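Local coordinates for ribulose bisphosphate carboxylase (Hyperthermus butylicus DSM 5456, PDB 6HUN), which probably adds carbon dioxide and water to ribulose 1,5-bisphosphate, giving two molecules of 3-phosphoglycerate, in an archaeal AMP degradation pathway, at residues Lys56-Arg61 with Lys130-Leu135; Ala43-Thr48 with Ser120-Asn125; Leu27-Glu32 with Glu65-Thr70; His92-Gly97 with Asp362-Glu367. All coordinates share one frame; numbering follows the deposited sequence.

Contact 1 of 4, residues Lys56-Arg61 with Lys130-Leu135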
loop_
_atom_site.group_PDB
_atom_site.type_symbol
_atom_site.label_atom_id
_atom_site.label_comp_id
_atom_site.label_asym_id
_atom_site.label_seq_id
_atom_site.Cartn_x
_atom_site.Cartn_y
_atom_site.Cartn_z
ATOM N N LYS A 56 0.576 18.446 -22.656
ATOM C CA LYS A 56 -0.857 18.383 -22.865
ATOM C C LYS A 56 -1.297 16.965 -23.164
ATOM O O LYS A 56 -2.349 16.531 -22.684
ATOM C CB LYS A 56 -1.249 19.323 -23.992
ATOM C CG LYS A 56 -1.256 20.725 -23.514
ATOM C CD LYS A 56 -2.247 21.462 -24.355
ATOM C CE LYS A 56 -2.846 22.561 -23.570
ATOM N NZ LYS A 56 -1.796 23.298 -22.800
ATOM N N ASP A 57 -0.514 16.243 -23.974
ATOM C CA ASP A 57 -0.796 14.835 -24.249
ATOM C C ASP A 57 -0.737 14.004 -22.960
ATOM O O ASP A 57 -1.652 13.222 -22.665
ATOM C CB ASP A 57 0.202 14.314 -25.274
ATOM C CG ASP A 57 -0.160 12.937 -25.817
ATOM O OD1 ASP A 57 -1.090 12.300 -25.284
ATOM O OD2 ASP A 57 0.489 12.492 -26.803
ATOM N N ALA A 58 0.356 14.142 -22.196
ATOM C CA ALA A 58 0.474 13.390 -20.945
ATOM C C ALA A 58 -0.698 13.702 -20.033
ATOM O O ALA A 58 -1.292 12.798 -19.448
ATOM C CB ALA A 58 1.794 13.721 -20.255
ATOM N N ALA A 59 -1.104 14.982 -19.982
ATOM C CA ALA A 59 -2.134 15.400 -19.038
ATOM C C ALA A 59 -3.500 14.845 -19.420
ATOM O O ALA A 59 -4.282 14.474 -18.540
ATOM C CB ALA A 59 -2.187 16.928 -18.929
ATOM N N GLY A 60 -3.826 14.800 -20.713
ATOM C CA GLY A 60 -5.094 14.205 -21.108
ATOM C C GLY A 60 -5.116 12.707 -20.883
ATOM O O GLY A 60 -6.156 12.136 -20.542
ATOM N N ARG A 61 -3.969 12.051 -21.050
ATOM C CA ARG A 61 -3.910 10.629 -20.753
ATOM C C ARG A 61 -4.116 10.374 -19.284
ATOM O O ARG A 61 -4.811 9.427 -18.926
ATOM C CB ARG A 61 -2.586 10.030 -21.205
ATOM C CG ARG A 61 -2.511 9.792 -22.724
ATOM C CD ARG A 61 -1.084 9.564 -23.120
ATOM N NE ARG A 61 -0.954 9.557 -24.568
ATOM C CZ ARG A 61 -0.882 8.441 -25.278
ATOM N NH1 ARG A 61 -0.923 7.274 -24.648
ATOM N NH2 ARG A 61 -0.792 8.495 -26.611
ATOM N N LYS A 130 3.044 4.402 -20.067
ATOM C CA LYS A 130 4.276 4.592 -20.841
ATOM C C LYS A 130 4.536 6.059 -21.210
ATOM O O LYS A 130 5.695 6.460 -21.435
ATOM C CB LYS A 130 4.226 3.772 -22.144
ATOM C CG LYS A 130 3.918 2.276 -22.045
ATOM C CD LYS A 130 3.404 1.789 -23.428
ATOM C CE LYS A 130 4.085 2.622 -24.542
ATOM N NZ LYS A 130 3.362 2.698 -25.856
ATOM N N ALA A 131 3.486 6.870 -21.335
ATOM C CA ALA A 131 3.644 8.279 -21.668
ATOM C C ALA A 131 4.256 9.095 -20.537
ATOM O O ALA A 131 4.587 10.272 -20.739
ATOM C CB ALA A 131 2.282 8.885 -22.026
ATOM N N ILE A 132 4.394 8.507 -19.351
ATOM C CA ILE A 132 4.819 9.215 -18.150
ATOM C C ILE A 132 6.199 8.714 -17.769
ATOM O O ILE A 132 6.372 7.514 -17.494
ATOM C CB ILE A 132 3.842 8.985 -16.974
ATOM C CG1 ILE A 132 2.407 8.996 -17.456
ATOM C CG2 ILE A 132 3.988 10.102 -15.960
ATOM C CD1 ILE A 132 1.968 10.409 -17.908
ATOM N N ALA A 133 7.170 9.636 -17.642
ATOM C CA ALA A 133 8.437 9.234 -17.028
ATOM C C ALA A 133 8.427 9.411 -15.490
ATOM O O ALA A 133 9.139 8.681 -14.771
ATOM C CB ALA A 133 9.581 10.034 -17.648
ATOM N N GLY A 134 7.623 10.333 -14.985
ATOM C CA GLY A 134 7.415 10.474 -13.539
ATOM C C GLY A 134 6.064 11.097 -13.270
ATOM O O GLY A 134 5.611 11.974 -14.026
ATOM N N LEU A 135 5.391 10.662 -12.190
ATOM C CA LEU A 135 4.073 11.197 -11.838
ATOM C C LEU A 135 4.079 11.251 -10.314
ATOM O O LEU A 135 4.225 10.200 -9.647
ATOM C CB LEU A 135 2.966 10.270 -12.391
ATOM C CG LEU A 135 1.589 10.796 -11.950
ATOM C CD1 LEU A 135 1.339 12.159 -12.631
ATOM C CD2 LEU A 135 0.567 9.758 -12.364
HETATM O O HOH W 1 0.368 5.957 -21.924
#
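The aliphatic part of an arginine, not its charged end, makes the closest approach here: Arg-61 CD rests on Ala-131 CB at 3.6 Å. With CG set beside the backbone N (chi1 -77°) and the chain extended from there to NE, Arg-61 lays CD against the methyl group while NE turns back to its own helix. There Arg-61 NE meets Asp-57 OD1 at 2.8 Å, a salt bridge one helical turn apart. The carboxylate oxygen lies 3° out of the guanidinium plane, although the donor stands above the carboxylate plane, and this bond limits the swing of the guanidinium. One water receives weak hydrogen bonds from Arg-61 NH1 and Ala-131 N, both 3.3 Å long, and bridges the two segments, weakly. Deeper in, Ala-58 CB touches Ile-132 CD1 at 4.1 Å, and Ile-132 O accepts a hydrogen bond from Arg-304 of the second subunit. Helix 55-65 thus lies on one face of the N-terminal domain sheet, where Ala-58 also packs on Val-47 of strand 41-49 and Ile-132 on Ile-62. A classic beta bulge, in which Ala-133 and Gly-134 both face Thr-48, marks strand 132-141 here.

Contact 2 of 4, residues Ala43-Thr48 with Ser120-Asn125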
loop_
_atom_site.group_PDB
_atom_site.type_symbol
_atom_site.label_atom_id
_atom_site.label_comp_id
_atom_site.label_asym_id
_atom_site.label_seq_id
_atom_site.Cartn_x
_atom_site.Cartn_y
_atom_site.Cartn_z
ATOM N N ALA A 43 -7.164 17.331 -8.240
ATOM C CA ALA A 43 -5.836 16.748 -7.978
ATOM C C ALA A 43 -4.775 17.646 -8.605
ATOM O O ALA A 43 -4.955 18.109 -9.735
ATOM C CB ALA A 43 -5.721 15.330 -8.574
ATOM N N VAL A 44 -3.638 17.826 -7.926
ATOM C CA VAL A 44 -2.483 18.480 -8.515
ATOM C C VAL A 44 -1.338 17.468 -8.618
ATOM O O VAL A 44 -0.941 16.836 -7.619
ATOM C CB VAL A 44 -2.085 19.761 -7.771
ATOM C CG1 VAL A 44 -1.932 19.504 -6.287
ATOM C CG2 VAL A 44 -0.818 20.310 -8.397
ATOM N N PHE A 45 -0.900 17.245 -9.842
ATOM C CA PHE A 45 0.095 16.233 -10.187
ATOM C C PHE A 45 1.357 16.949 -10.618
ATOM O O PHE A 45 1.285 17.974 -11.292
ATOM C CB PHE A 45 -0.358 15.340 -11.363
ATOM C CG PHE A 45 -1.616 14.556 -11.113
ATOM C CD1 PHE A 45 -1.605 13.395 -10.335
ATOM C CD2 PHE A 45 -2.792 14.899 -11.740
ATOM C CE1 PHE A 45 -2.812 12.651 -10.173
ATOM C CE2 PHE A 45 -3.944 14.193 -11.556
ATOM C CZ PHE A 45 -3.962 13.052 -10.747
ATOM N N ARG A 46 2.508 16.375 -10.299
ATOM C CA ARG A 46 3.763 16.826 -10.895
ATOM C C ARG A 46 4.161 15.805 -11.964
ATOM O O ARG A 46 4.419 14.641 -11.641
ATOM C CB ARG A 46 4.838 16.967 -9.814
ATOM C CG ARG A 46 6.167 17.425 -10.448
ATOM C CD ARG A 46 7.232 17.642 -9.315
ATOM N NE ARG A 46 8.436 18.290 -9.855
ATOM C CZ ARG A 46 9.391 18.798 -9.075
ATOM N NH1 ARG A 46 9.270 18.725 -7.748
ATOM N NH2 ARG A 46 10.460 19.405 -9.623
ATOM N N VAL A 47 4.153 16.221 -13.226
ATOM C CA VAL A 47 4.162 15.307 -14.374
ATOM C C VAL A 47 5.443 15.546 -15.141
ATOM O O VAL A 47 5.724 16.688 -15.552
ATOM C CB VAL A 47 2.951 15.533 -15.307
ATOM C CG1 VAL A 47 2.946 14.549 -16.485
ATOM C CG2 VAL A 47 1.607 15.504 -14.497
ATOM N N THR A 48 6.197 14.477 -15.346
ATOM C CA THR A 48 7.346 14.444 -16.240
ATOM C C THR A 48 6.992 13.574 -17.448
ATOM O O THR A 48 7.009 12.325 -17.354
ATOM C CB THR A 48 8.590 13.909 -15.539
ATOM O OG1 THR A 48 8.869 14.690 -14.368
ATOM C CG2 THR A 48 9.795 13.962 -16.498
ATOM N N SER A 120 -7.777 3.774 -6.171
ATOM C CA SER A 120 -7.688 3.065 -7.445
ATOM C C SER A 120 -7.811 4.004 -8.637
ATOM O O SER A 120 -7.373 3.637 -9.732
ATOM C CB SER A 120 -8.776 2.001 -7.552
ATOM O OG SER A 120 -10.049 2.614 -7.664
ATOM N N SER A 121 -8.423 5.178 -8.446
ATOM C CA SER A 121 -8.567 6.184 -9.518
ATOM C C SER A 121 -7.339 7.086 -9.570
ATOM O O SER A 121 -6.547 7.064 -10.517
ATOM C CB SER A 121 -9.800 7.044 -9.234
ATOM O OG SER A 121 -10.959 6.304 -9.673
ATOM N N ILE A 122 -7.173 7.865 -8.521
ATOM C CA ILE A 122 -6.176 8.950 -8.517
ATOM C C ILE A 122 -4.782 8.449 -8.143
ATOM O O ILE A 122 -3.782 9.118 -8.491
ATOM C CB ILE A 122 -6.692 10.048 -7.593
ATOM C CG1 ILE A 122 -7.887 10.723 -8.314
ATOM C CG2 ILE A 122 -5.653 11.111 -7.270
ATOM C CD1 ILE A 122 -8.534 11.771 -7.488
ATOM N N LEU A 123 -4.687 7.306 -7.459
ATOM C CA LEU A 123 -3.386 6.695 -7.146
ATOM C C LEU A 123 -3.207 5.370 -7.856
ATOM O O LEU A 123 -2.501 4.490 -7.356
ATOM C CB LEU A 123 -3.194 6.452 -5.619
ATOM C CG LEU A 123 -3.487 7.715 -4.798
ATOM C CD1 LEU A 123 -3.275 7.368 -3.285
ATOM C CD2 LEU A 123 -2.575 8.870 -5.239
ATOM N N GLY A 124 -3.788 5.195 -9.046
ATOM C CA GLY A 124 -3.830 3.830 -9.560
ATOM C C GLY A 124 -2.939 3.610 -10.770
ATOM O O GLY A 124 -1.714 3.779 -10.701
ATOM N N ASN A 125 -3.537 3.246 -11.913
ATOM C CA ASN A 125 -2.726 2.865 -13.069
ATOM C C ASN A 125 -1.922 4.019 -13.656
ATOM O O ASN A 125 -1.025 3.773 -14.501
ATOM C CB ASN A 125 -3.649 2.348 -14.188
ATOM C CG ASN A 125 -4.145 0.945 -13.949
ATOM O OD1 ASN A 125 -3.622 0.227 -13.103
ATOM N ND2 ASN A 125 -5.170 0.540 -14.713
#
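Apolar packing comes first, and Ile-122 supplies one side of it. Its CG2 methyl lies 4.4 Å from Ala-43 CB and 4.3 Å from Phe-45 CZ, so a single branch touches two residues of strand 41-49 that lie two positions apart and therefore face the same side of the sheet. Phe-45 reaches across by the length of its ring: with CG anti to the carbonyl carbon (chi1 -61°), the distal edge arrives at the helix end although the CA atoms nearest each other, those of Ala-43 and Ile-122, are 7.8 Å apart.

The second kind is a ring edge against a carbonyl. Ile-122 O sits near the plane of the Phe-45 ring, 4.0 Å from Phe-45 CE1, and is thus presented to the rim of C-H groups and not to the pi face. At that length it is a loose polar approach and no hydrogen bond.

Ile-122 is the last residue before the backbone leaves helical angles at Leu-123, which brings its carbonyl to the end of helix 115-122 beside the ring. The contact is a helix end packed on the face of the N-terminal domain sheet, and Ser-121 OG of the same helix end hydrogen-bonds Asn-207 of the second subunit. Val-103, Tyr-105, Val-137 and Ile-62 also pack on Phe-45.

No hydrogen bond or salt bridge joins the segments, and only 100 Å² is buried between them. Within these two segments the contact therefore rests on methyl and ring packing, with at most a faint electrostatic contribution from the positive ring edge facing the carbonyl oxygen.

Contact 3 of 4, residues Leu27-Glu32 with Glu65-Thr70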
loop_
_atom_site.group_PDB
_atom_site.type_symbol
_atom_site.label_atom_id
_atom_site.label_comp_id
_atom_site.label_asym_id
_atom_site.label_seq_id
_atom_site.Cartn_x
_atom_site.Cartn_y
_atom_site.Cartn_z
ATOM N N LEU A 27 -6.855 15.005 -26.349
ATOM C CA LEU A 27 -7.116 16.444 -26.291
ATOM C C LEU A 27 -8.487 16.725 -25.691
ATOM O O LEU A 27 -8.706 17.785 -25.103
ATOM C CB LEU A 27 -7.010 17.090 -27.702
ATOM C CG LEU A 27 -8.127 17.137 -28.781
ATOM C CD1 LEU A 27 -9.050 18.398 -28.714
ATOM C CD2 LEU A 27 -7.603 17.052 -30.239
ATOM N N GLU A 28 -9.408 15.780 -25.829
ATOM C CA GLU A 28 -10.767 15.901 -25.312
ATOM C C GLU A 28 -10.819 16.012 -23.785
ATOM O O GLU A 28 -11.859 16.410 -23.232
ATOM C CB GLU A 28 -11.557 14.693 -25.841
ATOM C CG GLU A 28 -12.601 14.090 -24.918
ATOM C CD GLU A 28 -13.609 13.196 -25.632
ATOM O OE1 GLU A 28 -13.390 12.872 -26.832
ATOM O OE2 GLU A 28 -14.633 12.836 -24.988
ATOM N N PHE A 29 -9.719 15.724 -23.090
ATOM C CA PHE A 29 -9.705 15.770 -21.629
ATOM C C PHE A 29 -8.972 16.978 -21.075
ATOM O O PHE A 29 -8.800 17.071 -19.858
ATOM C CB PHE A 29 -9.085 14.480 -21.059
ATOM C CG PHE A 29 -9.918 13.251 -21.324
ATOM C CD1 PHE A 29 -9.878 12.624 -22.560
ATOM C CD2 PHE A 29 -10.767 12.751 -20.346
ATOM C CE1 PHE A 29 -10.658 11.511 -22.836
ATOM C CE2 PHE A 29 -11.542 11.634 -20.605
ATOM C CZ PHE A 29 -11.490 11.008 -21.872
ATOM N N VAL A 30 -8.522 17.884 -21.939
ATOM C CA VAL A 30 -7.768 19.077 -21.579
ATOM C C VAL A 30 -8.621 20.278 -21.942
ATOM O O VAL A 30 -9.304 20.250 -22.967
ATOM C CB VAL A 30 -6.420 19.124 -22.320
ATOM C CG1 VAL A 30 -5.582 20.272 -21.832
ATOM C CG2 VAL A 30 -5.665 17.812 -22.125
ATOM N N ASP A 31 -8.588 21.325 -21.106
ATOM C CA ASP A 31 -9.404 22.527 -21.320
ATOM C C ASP A 31 -8.950 23.657 -20.419
ATOM O O ASP A 31 -9.478 23.815 -19.319
ATOM C CB ASP A 31 -10.869 22.225 -21.047
ATOM C CG ASP A 31 -11.795 23.401 -21.377
ATOM O OD1 ASP A 31 -11.305 24.537 -21.575
ATOM O OD2 ASP A 31 -13.019 23.159 -21.448
ATOM N N GLU A 32 -7.976 24.439 -20.856
ATOM C CA GLU A 32 -7.412 25.442 -19.962
ATOM C C GLU A 32 -8.336 26.627 -19.720
ATOM O O GLU A 32 -7.953 27.563 -19.000
ATOM C CB GLU A 32 -6.085 25.932 -20.514
ATOM C CG GLU A 32 -5.049 24.849 -20.669
ATOM C CD GLU A 32 -3.813 25.419 -21.290
ATOM O OE1 GLU A 32 -3.523 25.084 -22.462
ATOM O OE2 GLU A 32 -3.171 26.270 -20.623
ATOM N N GLU A 65 -7.266 8.208 -17.998
ATOM C CA GLU A 65 -7.007 6.952 -17.305
ATOM C C GLU A 65 -7.534 6.985 -15.874
ATOM O O GLU A 65 -7.953 5.944 -15.352
ATOM C CB GLU A 65 -5.511 6.644 -17.339
ATOM C CG GLU A 65 -5.045 5.421 -16.477
ATOM C CD GLU A 65 -5.573 4.080 -16.968
ATOM O OE1 GLU A 65 -5.851 3.200 -16.128
ATOM O OE2 GLU A 65 -5.719 3.903 -18.195
ATOM N N SER A 66 -7.501 8.142 -15.200
ATOM C CA SER A 66 -7.980 8.215 -13.835
ATOM C C SER A 66 -9.477 8.510 -13.755
ATOM O O SER A 66 -9.988 8.732 -12.663
ATOM C CB SER A 66 -7.170 9.258 -13.028
ATOM O OG SER A 66 -7.263 10.534 -13.652
ATOM N N SER A 67 -10.195 8.462 -14.878
ATOM C CA SER A 67 -11.645 8.656 -14.821
ATOM C C SER A 67 -12.352 7.613 -15.694
ATOM O O SER A 67 -12.414 6.447 -15.302
ATOM C CB SER A 67 -12.041 10.106 -15.172
ATOM O OG SER A 67 -11.806 10.520 -16.506
ATOM N N VAL A 68 -12.827 7.992 -16.877
ATOM C CA VAL A 68 -13.741 7.147 -17.662
ATOM C C VAL A 68 -13.051 6.444 -18.817
ATOM O O VAL A 68 -13.733 5.830 -19.639
ATOM C CB VAL A 68 -14.931 7.958 -18.212
ATOM C CG1 VAL A 68 -15.725 8.501 -17.071
ATOM C CG2 VAL A 68 -14.431 9.057 -19.070
ATOM N N GLY A 69 -11.721 6.533 -18.919
ATOM C CA GLY A 69 -11.079 5.892 -20.056
ATOM C C GLY A 69 -11.477 6.523 -21.387
ATOM O O GLY A 69 -11.936 7.668 -21.485
ATOM N N THR A 70 -11.330 5.734 -22.436
ATOM C CA THR A 70 -11.627 6.201 -23.782
ATOM C C THR A 70 -12.597 5.246 -24.464
ATOM O O THR A 70 -12.903 4.154 -23.980
ATOM C CB THR A 70 -10.346 6.311 -24.623
ATOM O OG1 THR A 70 -9.465 5.240 -24.258
ATOM C CG2 THR A 70 -9.644 7.643 -24.382
#
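Ser-67 OG, 4.3 Å from Phe-29 CE2, is gripped by two groups outside the contact, through hydrogen bonds to Ala-63 O and Ala-86 N. No hydrogen bond crosses between the segments. Gly-69 O approaches Phe-29 CZ at 3.4 Å, obliquely to the ring, and is buried with no hydrogen-bonding partner in the model. A ring C-H is a poor substitute, so this approach offers at most a weak electrostatic compensation.

Phe-29 is the one residue of 27-32 that makes the contact. Turned away from its own carbonyl carbon (chi1 -67°), its ring passes from the end of a 3-10 turn into the curve of 65-70, which brings CZ up to Gly-69. Val-68 CG2 lies at the ring edge, near its plane, 4.2 Å from Phe-29 CE2. Thr-70 CG2 lies 4.3 Å from Phe-29 CE1 on an oblique approach. The positive phi of Gly-69 (65°) suits glycine and goes with the bend that brings Gly-69 O to the distal end of the ring. Ser-67 O is hydrogen-bonded to Asn-207 of the second subunit.

Within the N-terminal domain, the loop before strand 41-49 here meets the loop after helix 55-65. That helix lends Ala-63 and Ala-64 to the packing on Phe-29, whereas helix 81-84 packs on Val-68 through Phe-81 and Leu-84. Lys-85 makes a cation-pi contact with the ring, and the backbone of Phe-29 is hydrogen-bonded to Ala-88 of strand 87-93.

Contact 4 of 4, residues His92-Gly97 with Asp362-Glu367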
loop_
_atom_site.group_PDB
_atom_site.type_symbol
_atom_site.label_atom_id
_atom_site.label_comp_id
_atom_site.label_asym_id
_atom_site.label_seq_id
_atom_site.Cartn_x
_atom_site.Cartn_y
_atom_site.Cartn_z
ATOM N N HIS A 92 1.422 24.392 -15.056
ATOM C CA HIS A 92 2.490 25.235 -14.543
ATOM C C HIS A 92 3.822 24.555 -14.811
ATOM O O HIS A 92 4.116 23.475 -14.273
ATOM C CB HIS A 92 2.320 25.558 -13.063
ATOM C CG HIS A 92 3.417 26.414 -12.507
ATOM N ND1 HIS A 92 3.428 27.790 -12.635
ATOM C CD2 HIS A 92 4.556 26.091 -11.849
ATOM C CE1 HIS A 92 4.506 28.277 -12.051
ATOM N NE2 HIS A 92 5.207 27.272 -11.561
ATOM N N ASP A 93 4.633 25.201 -15.664
ATOM C CA ASP A 93 5.937 24.663 -16.047
ATOM C C ASP A 93 6.956 24.929 -14.931
ATOM O O ASP A 93 7.185 26.087 -14.555
ATOM C CB ASP A 93 6.329 25.289 -17.385
ATOM C CG ASP A 93 7.673 24.863 -17.887
ATOM O OD1 ASP A 93 8.434 24.183 -17.198
ATOM O OD2 ASP A 93 8.002 25.308 -19.009
ATOM N N LEU A 94 7.533 23.856 -14.356
ATOM C CA LEU A 94 8.466 23.996 -13.245
ATOM C C LEU A 94 9.888 24.306 -13.712
ATOM O O LEU A 94 10.774 24.528 -12.867
ATOM C CB LEU A 94 8.464 22.738 -12.359
ATOM C CG LEU A 94 7.200 22.531 -11.482
ATOM C CD1 LEU A 94 7.120 21.204 -10.708
ATOM C CD2 LEU A 94 6.975 23.683 -10.490
ATOM N N GLY A 95 10.111 24.308 -15.026
ATOM C CA GLY A 95 11.364 24.671 -15.668
ATOM C C GLY A 95 12.426 23.606 -15.609
ATOM O O GLY A 95 13.580 23.872 -15.958
ATOM N N ASP A 96 12.069 22.400 -15.198
ATOM C CA ASP A 96 13.032 21.335 -15.016
ATOM C C ASP A 96 12.658 20.099 -15.815
ATOM O O ASP A 96 13.254 19.048 -15.601
ATOM C CB ASP A 96 13.159 20.956 -13.541
ATOM C CG ASP A 96 11.890 20.291 -12.991
ATOM O OD1 ASP A 96 10.800 20.450 -13.619
ATOM O OD2 ASP A 96 12.018 19.582 -11.968
ATOM N N GLY A 97 11.713 20.197 -16.736
ATOM C CA GLY A 97 11.211 19.018 -17.403
ATOM C C GLY A 97 9.895 18.493 -16.855
ATOM O O GLY A 97 9.289 17.591 -17.476
ATOM N N ASP A 362 2.364 29.247 -3.123
ATOM C CA ASP A 362 2.671 27.826 -3.009
ATOM C C ASP A 362 1.690 27.058 -3.894
ATOM O O ASP A 362 0.502 26.975 -3.575
ATOM C CB ASP A 362 2.593 27.373 -1.551
ATOM C CG ASP A 362 2.659 25.857 -1.397
ATOM O OD1 ASP A 362 3.218 25.165 -2.306
ATOM O OD2 ASP A 362 2.137 25.341 -0.354
ATOM N N LEU A 363 2.182 26.457 -4.982
ATOM C CA LEU A 363 1.314 25.763 -5.925
ATOM C C LEU A 363 1.230 24.265 -5.656
ATOM O O LEU A 363 0.414 23.583 -6.287
ATOM C CB LEU A 363 1.787 26.022 -7.356
ATOM C CG LEU A 363 1.783 27.494 -7.797
ATOM C CD1 LEU A 363 2.483 27.602 -9.122
ATOM C CD2 LEU A 363 0.340 27.989 -7.909
ATOM N N PHE A 364 2.009 23.749 -4.702
ATOM C CA PHE A 364 2.098 22.318 -4.453
ATOM C C PHE A 364 1.015 21.803 -3.506
ATOM O O PHE A 364 0.936 20.591 -3.275
ATOM C CB PHE A 364 3.465 21.988 -3.865
ATOM C CG PHE A 364 4.569 22.027 -4.872
ATOM C CD1 PHE A 364 5.230 23.216 -5.137
ATOM C CD2 PHE A 364 4.962 20.873 -5.533
ATOM C CE1 PHE A 364 6.260 23.264 -6.073
ATOM C CE2 PHE A 364 5.988 20.907 -6.462
ATOM C CZ PHE A 364 6.624 22.070 -6.764
ATOM N N HIS A 365 0.206 22.696 -2.930
ATOM C CA HIS A 365 -0.841 22.313 -2.001
ATOM C C HIS A 365 -2.086 23.107 -2.374
ATOM O O HIS A 365 -1.998 24.158 -3.017
ATOM C CB HIS A 365 -0.476 22.596 -0.511
ATOM C CG HIS A 365 0.836 22.019 -0.085
ATOM N ND1 HIS A 365 1.967 22.791 0.080
ATOM C CD2 HIS A 365 1.193 20.752 0.225
ATOM C CE1 HIS A 365 2.977 22.013 0.435
ATOM N NE2 HIS A 365 2.530 20.780 0.556
ATOM N N LEU A 366 -3.231 22.613 -1.944
ATOM C CA LEU A 366 -4.515 23.238 -2.269
ATOM C C LEU A 366 -5.205 23.686 -0.998
ATOM O O LEU A 366 -4.945 23.172 0.083
ATOM C CB LEU A 366 -5.424 22.239 -3.004
ATOM C CG LEU A 366 -4.903 21.797 -4.377
ATOM C CD1 LEU A 366 -5.415 20.414 -4.781
ATOM C CD2 LEU A 366 -5.308 22.813 -5.389
ATOM N N GLU A 367 -6.104 24.643 -1.115
ATOM C CA GLU A 367 -6.882 25.039 0.056
ATOM C C GLU A 367 -7.806 23.879 0.429
ATOM O O GLU A 367 -8.287 23.172 -0.456
ATOM C CB GLU A 367 -7.629 26.335 -0.296
ATOM C CG GLU A 367 -8.923 26.547 0.380
ATOM C CD GLU A 367 -9.569 27.831 -0.085
ATOM O OE1 GLU A 367 -8.862 28.865 -0.218
ATOM O OE2 GLU A 367 -10.786 27.783 -0.358
#
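Leu-363 and His-92 meet methyl to ring face, their side chains crossing at about a right angle. CD1 of Leu-363 stands 3.5 Å from the centroid of the His-92 ring and 3° off its normal, which makes a well-centred CH-pi contact. Near-equal distances confirm the centring: Leu-363 CD1 lies 3.6 Å from His-92 CE1 and 3.7 Å from His-92 CG. His-92 has CG anti to the backbone N (chi1 179°), a setting that extends its ring from the strand end toward the leucine. The second pair comes from opposite directions: Leu-94 CD1 and CD2 both lie 4.1 Å from Phe-364 CZ, so the fork of the leucine straddles the distal atom of the ring, and CD1 approaches it obliquely. Leu-94 CD2 also lies at the edge of the His-92 ring, tying the two pairs together.

Each loop is braced by an Asx turn. Asp-93 OD1 accepts from Gly-95 N at 2.7 Å, and Asp-362 OD1 accepts from Phe-364 N at 3.0 Å. Asp-362 OD2 uses its syn lone pair for His-365 ND1 at 2.6 Å, nearly straight at 176°, a bond that, with the Asx turn, would restrain the loop carrying Leu-363 and Phe-364.

The contact joins the N-terminal sheet to the catalytic domain at the surface. The loop between strands 355-356 and 368-369 meets the end of strand 87-93, with Leu-363 also on Leu-100 of strand 99-105 and Phe-364 on Arg-46 of strand 41-49.

Contacts 1, 2 and 3 lie within the N-terminal domain, whereas contact 4 joins that domain to the catalytic one. Contacts 1 and 2, with centres 10 Å apart, share neighbouring strands: Leu-135 CD1 packs on Phe-45 CB at 3.8 Å. Contact 3 is tied to contact 1 by the salt bridge of Lys-56 NZ with Glu-32 OE1 (2.5 Å), and contact 4 to contact 2 by that of Arg-46 NH2 with Asp-96 OD2 (2.8 Å). None lies at the annotated sites of its own chain, but Glu-65 of contact 3 forms a salt bridge to Lys-179, a predicted substrate-binding residue, of the second subunit.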